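Side-chain contacts in putative polysaccharide deacetylase (Bdellovibrio bacteriovorus HD100, PDB 5JP6), which probably removes acetyl groups from peptidoglycan sugars, as a zinc-binding deacetylase of carbohydrate esterase family 4: residues N149-D154 / R168-L173; N157-M160 / G164-A167; R319-V324 / Y353-S358; V332-I337 / E343-F348. The protein carries 1 engineered substitution. All coordinates share one frame; numbering follows the deposited sequence. Where two conformers were deposited one is given.

Contact 1 (N149-D154 / R168-L173); sequences NTQKRD and RKEVVL
The Glu-170 carboxylate meets the amide ends of Gln-151 and Asn-149, one oxygen to each. Gln-151 reaches it from the opposite direction, its chain extended beyond CG, and NE2 donates to Glu-170 OE1 at 3.0 Å with the acceptor in the plane of the amide. Asn-149 comes at about a right angle to Glu-170, its ND2 3.1 Å from Glu-170 OE2. Both amides reach the carboxylate oxygens from above its plane, on the same side. A chi1 of -162° swings the Asn-149 amide toward strand 170-176, and that amide turns OD1 to Gln-151 NE2 for a nearly straight bond of 3.0 Å. Gln-151 NE2 is thus shared between a neutral and an acidic acceptor, and its amide is fixed from the other end by Arg-153 NH2, 2.9 Å from Gln-151 OE1. Glu-170 OE1 also accepts the backbone N-H of Ala-167, so the small polar network ties down the turn before strand 170-176. That strand and strand 150-153 are not paired with each other: strand 358-364 runs in parallel between them, and its Val-360 touches Asn-149, Gln-151 and Glu-170.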
loop_
_atom_site.group_PDB
_atom_site.type_symbol
_atom_site.label_atom_id
_atom_site.label_comp_id
_atom_site.label_asym_id
_atom_site.label_seq_id
_atom_site.Cartn_x
_atom_site.Cartn_y
_atom_site.Cartn_z
ATOM N N ASN A 149 -19.493 -11.376 -3.915
ATOM C CA ASN A 149 -19.399 -11.980 -2.598
ATOM C C ASN A 149 -19.028 -10.943 -1.562
ATOM O O ASN A 149 -17.874 -10.755 -1.248
ATOM C CB ASN A 149 -18.359 -13.098 -2.623
ATOM C CG ASN A 149 -18.507 -14.056 -1.455
ATOM O OD1 ASN A 149 -19.065 -13.713 -0.391
ATOM N ND2 ASN A 149 -17.993 -15.256 -1.644
ATOM N N THR A 150 -20.053 -10.252 -1.074
ATOM C CA THR A 150 -19.923 -9.251 -0.039
ATOM C C THR A 150 -20.554 -9.798 1.225
ATOM O O THR A 150 -21.714 -10.181 1.228
ATOM C CB THR A 150 -20.565 -7.909 -0.483
ATOM O OG1 THR A 150 -19.819 -7.414 -1.649
ATOM C CG2 THR A 150 -20.540 -6.895 0.619
ATOM N N GLN A 151 -19.775 -9.764 2.316
ATOM C CA GLN A 151 -20.163 -10.324 3.582
ATOM C C GLN A 151 -20.142 -9.218 4.631
ATOM O O GLN A 151 -19.152 -8.501 4.801
ATOM C CB GLN A 151 -19.255 -11.473 3.951
ATOM C CG GLN A 151 -19.407 -12.666 3.009
ATOM C CD GLN A 151 -18.495 -13.821 3.345
ATOM O OE1 GLN A 151 -18.183 -14.076 4.498
ATOM N NE2 GLN A 151 -18.085 -14.528 2.335
ATOM N N LYS A 152 -21.241 -9.119 5.372
ATOM C CA LYS A 152 -21.429 -8.074 6.353
ATOM C C LYS A 152 -20.891 -8.528 7.708
ATOM O O LYS A 152 -21.070 -9.692 8.109
ATOM C CB LYS A 152 -22.899 -7.709 6.502
ATOM C CG LYS A 152 -23.516 -7.097 5.259
ATOM C CD LYS A 152 -25.019 -6.928 5.456
ATOM C CE LYS A 152 -25.681 -6.449 4.191
ATOM N NZ LYS A 152 -27.150 -6.375 4.402
ATOM N N ARG A 153 -20.330 -7.567 8.439
ATOM C CA ARG A 153 -19.826 -7.790 9.802
ATOM C C ARG A 153 -20.342 -6.662 10.685
ATOM O O ARG A 153 -20.327 -5.520 10.295
ATOM C CB ARG A 153 -18.308 -7.807 9.844
ATOM C CG ARG A 153 -17.665 -8.865 8.990
ATOM C CD ARG A 153 -17.906 -10.262 9.528
ATOM N NE ARG A 153 -17.334 -11.291 8.665
ATOM C CZ ARG A 153 -17.997 -11.971 7.739
ATOM N NH1 ARG A 153 -19.284 -11.737 7.484
ATOM N NH2 ARG A 153 -17.347 -12.885 7.024
ATOM N N ASP A 154 -20.844 -7.002 11.854
ATOM C CA ASP A 154 -21.324 -5.994 12.806
ATOM C C ASP A 154 -20.109 -5.354 13.469
ATOM O O ASP A 154 -19.358 -5.992 14.229
ATOM C CB ASP A 154 -22.265 -6.653 13.825
ATOM C CG ASP A 154 -22.814 -5.681 14.913
ATOM O OD1 ASP A 154 -22.540 -4.504 14.860
ATOM O OD2 ASP A 154 -23.442 -6.224 15.749
ATOM N N ARG A 168 -13.753 -21.476 3.585
ATOM C CA ARG A 168 -12.603 -22.062 2.905
ATOM C C ARG A 168 -12.569 -21.522 1.455
ATOM O O ARG A 168 -13.618 -21.360 0.782
ATOM C CB ARG A 168 -12.620 -23.595 2.931
ATOM C CG ARG A 168 -13.750 -24.250 2.149
ATOM C CD ARG A 168 -13.655 -25.798 2.146
ATOM N NE ARG A 168 -12.400 -26.302 1.568
ATOM C CZ ARG A 168 -12.165 -26.486 0.265
ATOM N NH1 ARG A 168 -13.100 -26.210 -0.646
ATOM N NH2 ARG A 168 -10.980 -26.946 -0.132
ATOM N N LYS A 169 -11.347 -21.224 1.018
ATOM C CA LYS A 169 -11.036 -20.756 -0.334
ATOM C C LYS A 169 -11.623 -19.385 -0.660
ATOM O O LYS A 169 -11.758 -19.004 -1.821
ATOM C CB LYS A 169 -11.330 -21.811 -1.400
ATOM C CG LYS A 169 -10.548 -23.093 -1.101
ATOM C CD LYS A 169 -10.470 -24.034 -2.248
ATOM C CE LYS A 169 -9.310 -23.671 -3.129
ATOM N NZ LYS A 169 -9.142 -24.721 -4.161
ATOM N N GLU A 170 -11.900 -18.630 0.394
ATOM C CA GLU A 170 -12.256 -17.214 0.255
ATOM C C GLU A 170 -11.109 -16.356 0.755
ATOM O O GLU A 170 -10.573 -16.606 1.843
ATOM C CB GLU A 170 -13.543 -16.897 1.009
ATOM C CG GLU A 170 -14.778 -17.543 0.413
ATOM C CD GLU A 170 -16.081 -17.173 1.095
ATOM O OE1 GLU A 170 -16.064 -16.689 2.263
ATOM O OE2 GLU A 170 -17.129 -17.351 0.441
ATOM N N VAL A 171 -10.776 -15.312 -0.023
ATOM C CA VAL A 171 -9.767 -14.349 0.385
ATOM C C VAL A 171 -10.294 -12.929 0.247
ATOM O O VAL A 171 -11.086 -12.611 -0.650
ATOM C CB VAL A 171 -8.440 -14.511 -0.358
ATOM C CG1 VAL A 171 -7.818 -15.862 -0.077
ATOM C CG2 VAL A 171 -8.619 -14.317 -1.856
ATOM N N VAL A 172 -9.872 -12.100 1.190
ATOM C CA VAL A 172 -10.207 -10.682 1.221
ATOM C C VAL A 172 -8.936 -9.931 0.859
ATOM O O VAL A 172 -7.903 -10.106 1.491
ATOM C CB VAL A 172 -10.678 -10.237 2.622
ATOM C CG1 VAL A 172 -11.093 -8.778 2.645
ATOM C CG2 VAL A 172 -11.794 -11.091 3.141
ATOM N N LEU A 173 -9.028 -9.144 -0.192
ATOM C CA LEU A 173 -7.880 -8.414 -0.641
ATOM C C LEU A 173 -7.838 -7.015 -0.027
ATOM O O LEU A 173 -8.818 -6.252 -0.129
ATOM C CB LEU A 173 -7.909 -8.298 -2.157
ATOM C CG LEU A 173 -7.986 -9.630 -2.921
ATOM C CD1 LEU A 173 -7.871 -9.361 -4.395
ATOM C CD2 LEU A 173 -6.941 -10.652 -2.438
#

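Contact 2 (N157-M160 / G164-A167); sequences NGYM and GDVA
Tyr-159 and Asp-165 are joined by one charge-assisted hydrogen bond between two loops that flank the short strand 160-161. The phenol OH donates to Asp-165 OD2 at 2.8 Å. The approach is on the anti side of the carboxylate, 24° out of its plane, while OD2 itself lies at the edge of the ring, close to the ring plane. Ring and carboxylate planes are turned 48° against each other. With chi1 at 173°, the tyrosine side chain extends away from its own backbone N and across to the 164-167 loop.

Van der Waals contact accompanies the bond: Asp-165 OD2 also lies 3.5 Å from Tyr-159 CE1, at the same rim of the ring. Gly-164 O is 3.3 Å from Tyr-159 OH, but the angle is poor and the pair is mere proximity; that carbonyl is instead taken by Arg-153 NH2. Gly-164 and Asp-165 both have positive phi, giving the tight bend that presents the acid to the phenol.

A second polar contribution comes from Arg-153, whose NE makes a weak hydrogen bond to Tyr-159 OH. Through Arg-153 the turn is also joined to strand 150-153. The hydroxyl therefore has two partners, donating to a carboxylate while accepting weakly from a guanidinium. This pairing would probably polarise the phenol and favour the ionised form of Asp-165.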
loop_
_atom_site.group_PDB
_atom_site.type_symbol
_atom_site.label_atom_id
_atom_site.label_comp_id
_atom_site.label_asym_id
_atom_site.label_seq_id
_atom_site.Cartn_x
_atom_site.Cartn_y
_atom_site.Cartn_z
ATOM N N ASN A 157 -19.961 -2.527 18.030
ATOM C CA ASN A 157 -19.057 -2.499 19.232
ATOM C C ASN A 157 -17.742 -3.131 18.851
ATOM O O ASN A 157 -17.109 -3.841 19.611
ATOM C CB ASN A 157 -19.643 -3.085 20.552
ATOM C CG ASN A 157 -18.674 -2.927 21.781
ATOM O OD1 ASN A 157 -18.359 -1.804 22.247
ATOM N ND2 ASN A 157 -18.179 -4.069 22.284
ATOM N N GLY A 158 -17.278 -2.745 17.664
ATOM C CA GLY A 158 -15.984 -3.150 17.146
ATOM C C GLY A 158 -16.042 -4.525 16.516
ATOM O O GLY A 158 -17.085 -5.199 16.481
ATOM N N TYR A 159 -14.888 -4.982 16.071
ATOM C CA TYR A 159 -14.775 -6.236 15.351
ATOM C C TYR A 159 -13.297 -6.478 15.114
ATOM O O TYR A 159 -12.610 -5.606 14.592
ATOM C CB TYR A 159 -15.522 -6.153 14.010
ATOM C CG TYR A 159 -15.330 -7.334 13.111
ATOM C CD1 TYR A 159 -15.764 -8.578 13.481
ATOM C CD2 TYR A 159 -14.737 -7.201 11.871
ATOM C CE1 TYR A 159 -15.602 -9.673 12.641
ATOM C CE2 TYR A 159 -14.586 -8.287 11.029
ATOM C CZ TYR A 159 -15.005 -9.515 11.422
ATOM O OH TYR A 159 -14.827 -10.598 10.609
ATOM N N MET A 160 -12.790 -7.648 15.490
ATOM C CA MET A 160 -11.383 -7.943 15.301
ATOM C C MET A 160 -11.255 -8.979 14.195
ATOM O O MET A 160 -11.722 -10.114 14.344
ATOM C CB MET A 160 -10.798 -8.531 16.585
ATOM C CG MET A 160 -9.336 -9.003 16.462
ATOM S SD MET A 160 -8.238 -7.578 16.365
ATOM C CE MET A 160 -7.214 -8.047 14.944
ATOM N N GLY A 164 -11.168 -12.924 9.177
ATOM C CA GLY A 164 -12.416 -12.275 8.774
ATOM C C GLY A 164 -13.668 -13.129 8.712
ATOM O O GLY A 164 -14.661 -12.719 8.120
ATOM N N ASP A 165 -13.605 -14.325 9.283
ATOM C CA ASP A 165 -14.753 -15.245 9.376
ATOM C C ASP A 165 -15.257 -15.685 7.998
ATOM O O ASP A 165 -16.413 -16.089 7.824
ATOM C CB ASP A 165 -15.887 -14.649 10.222
ATOM C CG ASP A 165 -15.416 -14.244 11.606
ATOM O OD1 ASP A 165 -15.032 -15.120 12.358
ATOM O OD2 ASP A 165 -15.366 -13.038 11.906
ATOM N N VAL A 166 -14.337 -15.690 7.033
ATOM C CA VAL A 166 -14.696 -16.131 5.700
ATOM C C VAL A 166 -14.613 -17.664 5.569
ATOM O O VAL A 166 -14.043 -18.356 6.433
ATOM C CB VAL A 166 -13.844 -15.459 4.608
ATOM C CG1 VAL A 166 -14.016 -13.940 4.660
ATOM C CG2 VAL A 166 -12.389 -15.847 4.729
ATOM N N ALA A 167 -15.188 -18.185 4.484
ATOM C CA ALA A 167 -15.232 -19.638 4.221
ATOM C C ALA A 167 -13.907 -20.148 3.639
ATOM O O ALA A 167 -13.055 -19.347 3.203
ATOM C CB ALA A 167 -16.399 -19.980 3.305
#

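Contact 3 (R319-V324 / Y353-S358); sequences RVLANV and YNRGYS
Arg-355 lays one face of its guanidinium on Leu-321 of helix 313-327. Leu-321 CB sits 4.0 Å above the plane, over its centre, and CD1 comes within 3.9 Å of Arg-355 NH2; CD2 of the leucine touches Arg-355 CD at 4.0 Å. The arginine chain is extended from CG to NE, which carries the flat group from the end of helix 339-354 across to its neighbour. There the helix closes in a Schellman motif, with Gly-356 at positive phi and its N bonded back to Tyr-353 O.

Val-324, one turn along from Leu-321, meets the residue after that glycine. A chi1 of 168° aims its CG1 branch at the face of the Tyr-357 ring, 3.6 Å from the centroid and only 12° off the normal. This is a CH-pi contact over the middle of the ring, CE2 being the nearest ring atom.

The polar ends find partners beyond the two segments. Arg-355 forms salt bridges to Glu-351 and Glu-325, and Tyr-357 OH hydrogen-bonds to Glu-325 as well, while Lys-169 takes the other face of the tyrosine ring in a cation-pi contact. No hydrogen bond crosses between 319-324 and 353-358. The two flat groups thus divide their labour: each lays one face on aliphatic carbon, and polar atoms at the rim bind carboxylates that would hold the guanidinium in its orientation.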
loop_
_atom_site.group_PDB
_atom_site.type_symbol
_atom_site.label_atom_id
_atom_site.label_comp_id
_atom_site.label_asym_id
_atom_site.label_seq_id
_atom_site.Cartn_x
_atom_site.Cartn_y
_atom_site.Cartn_z
ATOM N N ARG A 319 5.447 -16.002 -3.535
ATOM C CA ARG A 319 5.296 -15.876 -2.092
ATOM C C ARG A 319 3.839 -15.655 -1.689
ATOM O O ARG A 319 3.310 -16.341 -0.807
ATOM C CB ARG A 319 6.162 -14.760 -1.577
ATOM C CG ARG A 319 6.000 -14.477 -0.102
ATOM C CD ARG A 319 6.172 -15.689 0.812
ATOM N NE ARG A 319 7.452 -16.356 0.695
ATOM C CZ ARG A 319 8.533 -16.133 1.441
ATOM N NH1 ARG A 319 8.582 -15.209 2.378
ATOM N NH2 ARG A 319 9.611 -16.888 1.237
ATOM N N VAL A 320 3.173 -14.698 -2.344
ATOM C CA VAL A 320 1.811 -14.431 -1.938
ATOM C C VAL A 320 0.898 -15.638 -2.210
ATOM O O VAL A 320 0.044 -15.992 -1.392
ATOM C CB VAL A 320 1.270 -13.112 -2.504
ATOM C CG1 VAL A 320 1.009 -13.170 -4.025
ATOM C CG2 VAL A 320 0.013 -12.699 -1.778
ATOM N N LEU A 321 1.068 -16.291 -3.369
ATOM C CA LEU A 321 0.229 -17.444 -3.660
ATOM C C LEU A 321 0.564 -18.646 -2.765
ATOM O O LEU A 321 -0.333 -19.352 -2.351
ATOM C CB LEU A 321 0.297 -17.792 -5.143
ATOM C CG LEU A 321 -0.375 -16.784 -6.095
ATOM C CD1 LEU A 321 0.085 -16.994 -7.530
ATOM C CD2 LEU A 321 -1.886 -16.882 -5.984
ATOM N N ALA A 322 1.844 -18.847 -2.443
ATOM C CA ALA A 322 2.193 -19.886 -1.465
ATOM C C ALA A 322 1.504 -19.629 -0.116
ATOM O O ALA A 322 0.963 -20.541 0.501
ATOM C CB ALA A 322 3.697 -19.968 -1.284
ATOM N N ASN A 323 1.439 -18.366 0.300
ATOM C CA ASN A 323 0.819 -18.040 1.565
ATOM C C ASN A 323 -0.684 -18.181 1.486
ATOM O O ASN A 323 -1.320 -18.602 2.447
ATOM C CB ASN A 323 1.229 -16.645 2.028
ATOM C CG ASN A 323 2.633 -16.612 2.593
ATOM O OD1 ASN A 323 3.205 -17.639 2.957
ATOM N ND2 ASN A 323 3.206 -15.410 2.655
ATOM N N VAL A 324 -1.278 -17.785 0.357
ATOM C CA VAL A 324 -2.721 -18.034 0.162
ATOM C C VAL A 324 -3.002 -19.520 0.332
ATOM O O VAL A 324 -3.912 -19.906 1.092
ATOM C CB VAL A 324 -3.209 -17.567 -1.243
ATOM C CG1 VAL A 324 -4.603 -18.091 -1.532
ATOM C CG2 VAL A 324 -3.161 -16.033 -1.346
ATOM N N TYR A 353 -8.207 -17.291 -9.279
ATOM C CA TYR A 353 -9.263 -17.945 -10.014
ATOM C C TYR A 353 -8.896 -19.393 -10.419
ATOM O O TYR A 353 -9.655 -20.340 -10.132
ATOM C CB TYR A 353 -9.607 -17.118 -11.251
ATOM C CG TYR A 353 -10.731 -17.682 -12.053
ATOM C CD1 TYR A 353 -12.048 -17.474 -11.658
ATOM C CD2 TYR A 353 -10.484 -18.381 -13.211
ATOM C CE1 TYR A 353 -13.093 -17.959 -12.407
ATOM C CE2 TYR A 353 -11.529 -18.877 -13.963
ATOM C CZ TYR A 353 -12.819 -18.664 -13.543
ATOM O OH TYR A 353 -13.818 -19.150 -14.310
ATOM N N ASN A 354 -7.683 -19.554 -10.957
ATOM C CA ASN A 354 -7.189 -20.861 -11.371
ATOM C C ASN A 354 -7.134 -21.863 -10.209
ATOM O O ASN A 354 -7.381 -23.095 -10.374
ATOM C CB ASN A 354 -5.811 -20.784 -12.045
ATOM C CG ASN A 354 -5.833 -20.152 -13.419
ATOM O OD1 ASN A 354 -6.872 -20.049 -14.067
ATOM N ND2 ASN A 354 -4.637 -19.709 -13.860
ATOM N N ARG A 355 -6.778 -21.358 -9.039
ATOM C CA ARG A 355 -6.581 -22.166 -7.836
ATOM C C ARG A 355 -7.853 -22.437 -7.052
ATOM O O ARG A 355 -7.787 -23.112 -6.022
ATOM C CB ARG A 355 -5.497 -21.528 -6.956
ATOM C CG ARG A 355 -4.138 -21.513 -7.649
ATOM C CD ARG A 355 -3.177 -20.537 -6.997
ATOM N NE ARG A 355 -1.883 -20.482 -7.684
ATOM C CZ ARG A 355 -0.746 -21.014 -7.261
ATOM N NH1 ARG A 355 -0.697 -21.744 -6.165
ATOM N NH2 ARG A 355 0.347 -20.862 -7.993
ATOM N N GLY A 356 -8.987 -21.901 -7.521
ATOM C CA GLY A 356 -10.290 -22.166 -6.929
ATOM C C GLY A 356 -10.687 -21.240 -5.810
ATOM O O GLY A 356 -11.619 -21.533 -5.054
ATOM N N TYR A 357 -10.011 -20.100 -5.719
ATOM C CA TYR A 357 -10.281 -19.134 -4.665
ATOM C C TYR A 357 -11.350 -18.105 -5.170
ATOM O O TYR A 357 -11.468 -17.841 -6.388
ATOM C CB TYR A 357 -8.965 -18.476 -4.138
ATOM C CG TYR A 357 -8.064 -19.407 -3.357
ATOM C CD1 TYR A 357 -7.118 -20.214 -3.998
ATOM C CD2 TYR A 357 -8.159 -19.516 -1.969
ATOM C CE1 TYR A 357 -6.350 -21.098 -3.281
ATOM C CE2 TYR A 357 -7.376 -20.418 -1.279
ATOM C CZ TYR A 357 -6.492 -21.216 -1.939
ATOM O OH TYR A 357 -5.681 -22.094 -1.233
ATOM N N SER A 358 -12.115 -17.541 -4.228
ATOM C CA SER A 358 -13.065 -16.482 -4.504
ATOM C C SER A 358 -12.715 -15.238 -3.664
ATOM O O SER A 358 -12.220 -15.350 -2.552
ATOM C CB SER A 358 -14.481 -16.939 -4.137
ATOM O OG SER A 358 -14.804 -18.109 -4.839
#

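Contact 4 (V332-I337 / E343-F348); sequences VLFHDI and EIMPQF
Phe-348 N donates to Ile-344 O at 2.8 Å where helical bonding resumes after the kink at 346-347, and this turn carries the two side chains that meet Phe-334. A chi1 of 174° sends the Phe-348 side chain toward the strand with one face of its ring presented. The edge of Phe-334 points into that face: CZ lies 3.7 Å above the Phe-348 plane, over its centre, with the ring planes at 85° and the centroids 5.1 Å apart. The pair is T-shaped.

Met-345 takes a face of the Phe-334 ring. Bends at chi2 and chi3 swing its end toward the strand so that CE lies 4.0 Å from the Phe-334 centroid, a CH-pi contact displaced toward the rim. SD stands farther off and oblique, completing a Met-aromatic contact. On the opposite face lies Val-332 CG1, 3.6 Å above the ring plane.

Strand 330-335 and the helix 339-354 that follows it form a beta-alpha unit of the NodB-type domain, with Phe-334 packed between the two. Phe-175 and Ala-190 touch Met-345, and Val-320 packs against Phe-348. His-335, next along the strand, hydrogen-bonds Tyr-280 of the zinc site; the zinc ion is about 10 Å from the Phe-334 side chain. With no hydrogen bond across the two segments, cohesion rests on dispersion and ring electrostatics, and the aromatic edge and the methyl over the ring face give this buried packing its direction.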
loop_
_atom_site.group_PDB
_atom_site.type_symbol
_atom_site.label_atom_id
_atom_site.label_comp_id
_atom_site.label_asym_id
_atom_site.label_seq_id
_atom_site.Cartn_x
_atom_site.Cartn_y
_atom_site.Cartn_z
ATOM N N VAL A 332 -5.613 -10.882 2.924
ATOM C CA VAL A 332 -4.305 -10.667 2.300
ATOM C C VAL A 332 -3.867 -9.225 2.478
ATOM O O VAL A 332 -4.648 -8.312 2.169
ATOM C CB VAL A 332 -4.356 -10.960 0.786
ATOM C CG1 VAL A 332 -2.947 -10.857 0.168
ATOM C CG2 VAL A 332 -4.969 -12.327 0.521
ATOM N N LEU A 333 -2.622 -9.034 2.893
ATOM C CA LEU A 333 -2.031 -7.691 3.008
ATOM C C LEU A 333 -1.185 -7.334 1.776
ATOM O O LEU A 333 -0.133 -7.960 1.556
ATOM C CB LEU A 333 -1.130 -7.617 4.238
ATOM C CG LEU A 333 -0.421 -6.286 4.439
ATOM C CD1 LEU A 333 -1.394 -5.117 4.643
ATOM C CD2 LEU A 333 0.568 -6.365 5.603
ATOM N N PHE A 334 -1.633 -6.301 1.051
ATOM C CA PHE A 334 -0.909 -5.685 -0.091
ATOM C C PHE A 334 -0.775 -4.187 0.302
ATOM O O PHE A 334 -1.473 -3.660 1.179
ATOM C CB PHE A 334 -1.656 -5.795 -1.413
ATOM C CG PHE A 334 -1.620 -7.161 -2.073
ATOM C CD1 PHE A 334 -0.398 -7.745 -2.512
ATOM C CD2 PHE A 334 -2.802 -7.830 -2.326
ATOM C CE1 PHE A 334 -0.421 -8.946 -3.172
ATOM C CE2 PHE A 334 -2.810 -9.026 -3.023
ATOM C CZ PHE A 334 -1.624 -9.580 -3.405
ATOM N N HIS A 335 0.070 -3.505 -0.465
ATOM C CA HIS A 335 0.168 -2.038 -0.445
ATOM C C HIS A 335 -0.040 -1.513 -1.857
ATOM O O HIS A 335 0.725 -1.871 -2.756
ATOM C CB HIS A 335 1.526 -1.613 0.099
ATOM C CG HIS A 335 1.776 -2.051 1.508
ATOM N ND1 HIS A 335 2.181 -3.337 1.808
ATOM C CD2 HIS A 335 1.577 -1.418 2.697
ATOM C CE1 HIS A 335 2.244 -3.456 3.129
ATOM N NE2 HIS A 335 1.885 -2.308 3.676
ATOM N N ASP A 336 -1.047 -0.655 -2.060
ATOM C CA ASP A 336 -1.322 -0.158 -3.422
ATOM C C ASP A 336 -0.286 0.942 -3.787
ATOM O O ASP A 336 -0.232 1.358 -4.942
ATOM C CB ASP A 336 -2.775 0.277 -3.682
ATOM C CG ASP A 336 -3.287 1.294 -2.704
ATOM O OD1 ASP A 336 -3.048 1.097 -1.487
ATOM O OD2 ASP A 336 -3.941 2.287 -3.123
ATOM N N ILE A 337 0.561 1.348 -2.850
ATOM C CA ILE A 337 1.700 2.233 -3.144
ATOM C C ILE A 337 2.953 1.483 -3.611
ATOM O O ILE A 337 3.976 2.102 -3.927
ATOM C CB ILE A 337 2.037 3.157 -1.943
ATOM C CG1 ILE A 337 2.480 2.356 -0.726
ATOM C CG2 ILE A 337 0.838 4.027 -1.591
ATOM C CD1 ILE A 337 3.172 3.164 0.322
ATOM N N GLU A 343 1.874 -4.220 -10.804
ATOM C CA GLU A 343 2.340 -4.927 -11.979
ATOM C C GLU A 343 1.875 -6.381 -12.004
ATOM O O GLU A 343 1.658 -6.928 -13.078
ATOM C CB GLU A 343 3.880 -4.907 -12.049
ATOM C CG GLU A 343 4.498 -3.531 -12.237
ATOM C CD GLU A 343 4.438 -3.033 -13.669
ATOM O OE1 GLU A 343 4.359 -3.827 -14.644
ATOM O OE2 GLU A 343 4.524 -1.782 -13.846
ATOM N N ILE A 344 1.792 -7.014 -10.823
ATOM C CA ILE A 344 1.419 -8.428 -10.756
ATOM C C ILE A 344 -0.070 -8.666 -10.500
ATOM O O ILE A 344 -0.507 -9.820 -10.483
ATOM C CB ILE A 344 2.237 -9.211 -9.709
ATOM C CG1 ILE A 344 1.940 -8.747 -8.272
ATOM C CG2 ILE A 344 3.730 -9.116 -10.039
ATOM C CD1 ILE A 344 1.979 -9.865 -7.270
ATOM N N MET A 345 -0.855 -7.591 -10.365
ATOM C CA MET A 345 -2.221 -7.790 -9.895
ATOM C C MET A 345 -3.087 -8.611 -10.874
ATOM O O MET A 345 -3.783 -9.553 -10.446
ATOM C CB MET A 345 -2.871 -6.472 -9.493
ATOM C CG MET A 345 -4.200 -6.631 -8.743
ATOM S SD MET A 345 -4.100 -7.662 -7.244
ATOM C CE MET A 345 -2.786 -6.875 -6.322
ATOM N N PRO A 346 -3.043 -8.291 -12.194
ATOM C CA PRO A 346 -3.845 -9.156 -13.085
ATOM C C PRO A 346 -3.455 -10.636 -13.019
ATOM O O PRO A 346 -4.315 -11.511 -12.977
ATOM C CB PRO A 346 -3.568 -8.563 -14.469
ATOM C CG PRO A 346 -3.262 -7.121 -14.187
ATOM C CD PRO A 346 -2.476 -7.111 -12.901
ATOM N N GLN A 347 -2.161 -10.889 -12.925
ATOM C CA GLN A 347 -1.655 -12.235 -12.888
ATOM C C GLN A 347 -2.096 -12.938 -11.560
ATOM O O GLN A 347 -2.501 -14.124 -11.532
ATOM C CB GLN A 347 -0.147 -12.228 -13.028
ATOM C CG GLN A 347 0.430 -13.631 -13.144
ATOM C CD GLN A 347 0.397 -14.170 -14.577
ATOM O OE1 GLN A 347 1.013 -13.598 -15.436
ATOM N NE2 GLN A 347 -0.368 -15.209 -14.833
ATOM N N PHE A 348 -2.031 -12.196 -10.463
ATOM C CA PHE A 348 -2.435 -12.692 -9.157
ATOM C C PHE A 348 -3.901 -13.091 -9.161
ATOM O O PHE A 348 -4.274 -14.150 -8.675
ATOM C CB PHE A 348 -2.163 -11.639 -8.077
ATOM C CG PHE A 348 -2.690 -12.007 -6.727
ATOM C CD1 PHE A 348 -2.103 -13.006 -5.993
ATOM C CD2 PHE A 348 -3.814 -11.378 -6.189
ATOM C CE1 PHE A 348 -2.575 -13.345 -4.732
ATOM C CE2 PHE A 348 -4.302 -11.747 -4.954
ATOM C CZ PHE A 348 -3.680 -12.716 -4.228
#

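Contacts 3 and 4 are buried and without hydrogen bonds between their segments; they share helix 339-354 and adjoin through Val-320, which touches Phe-334 and Phe-348. Contact 4 lies nearest the chain's centre, whereas contact 3, farther out, adds charged rims to its packing. Contact 1, at the surface, and contact 2, partly buried, depend on hydrogen bonds to carboxylates instead, and Arg-153 links them by reaching both Gly-164 and Tyr-159. The parallel sheet unites inner and outer parts: strand 170-176 carries Glu-170 of contact 1 and pairs with strand 330-335 of contact 4, while Lys-169 reaches Arg-355 and Tyr-357 of contact 3.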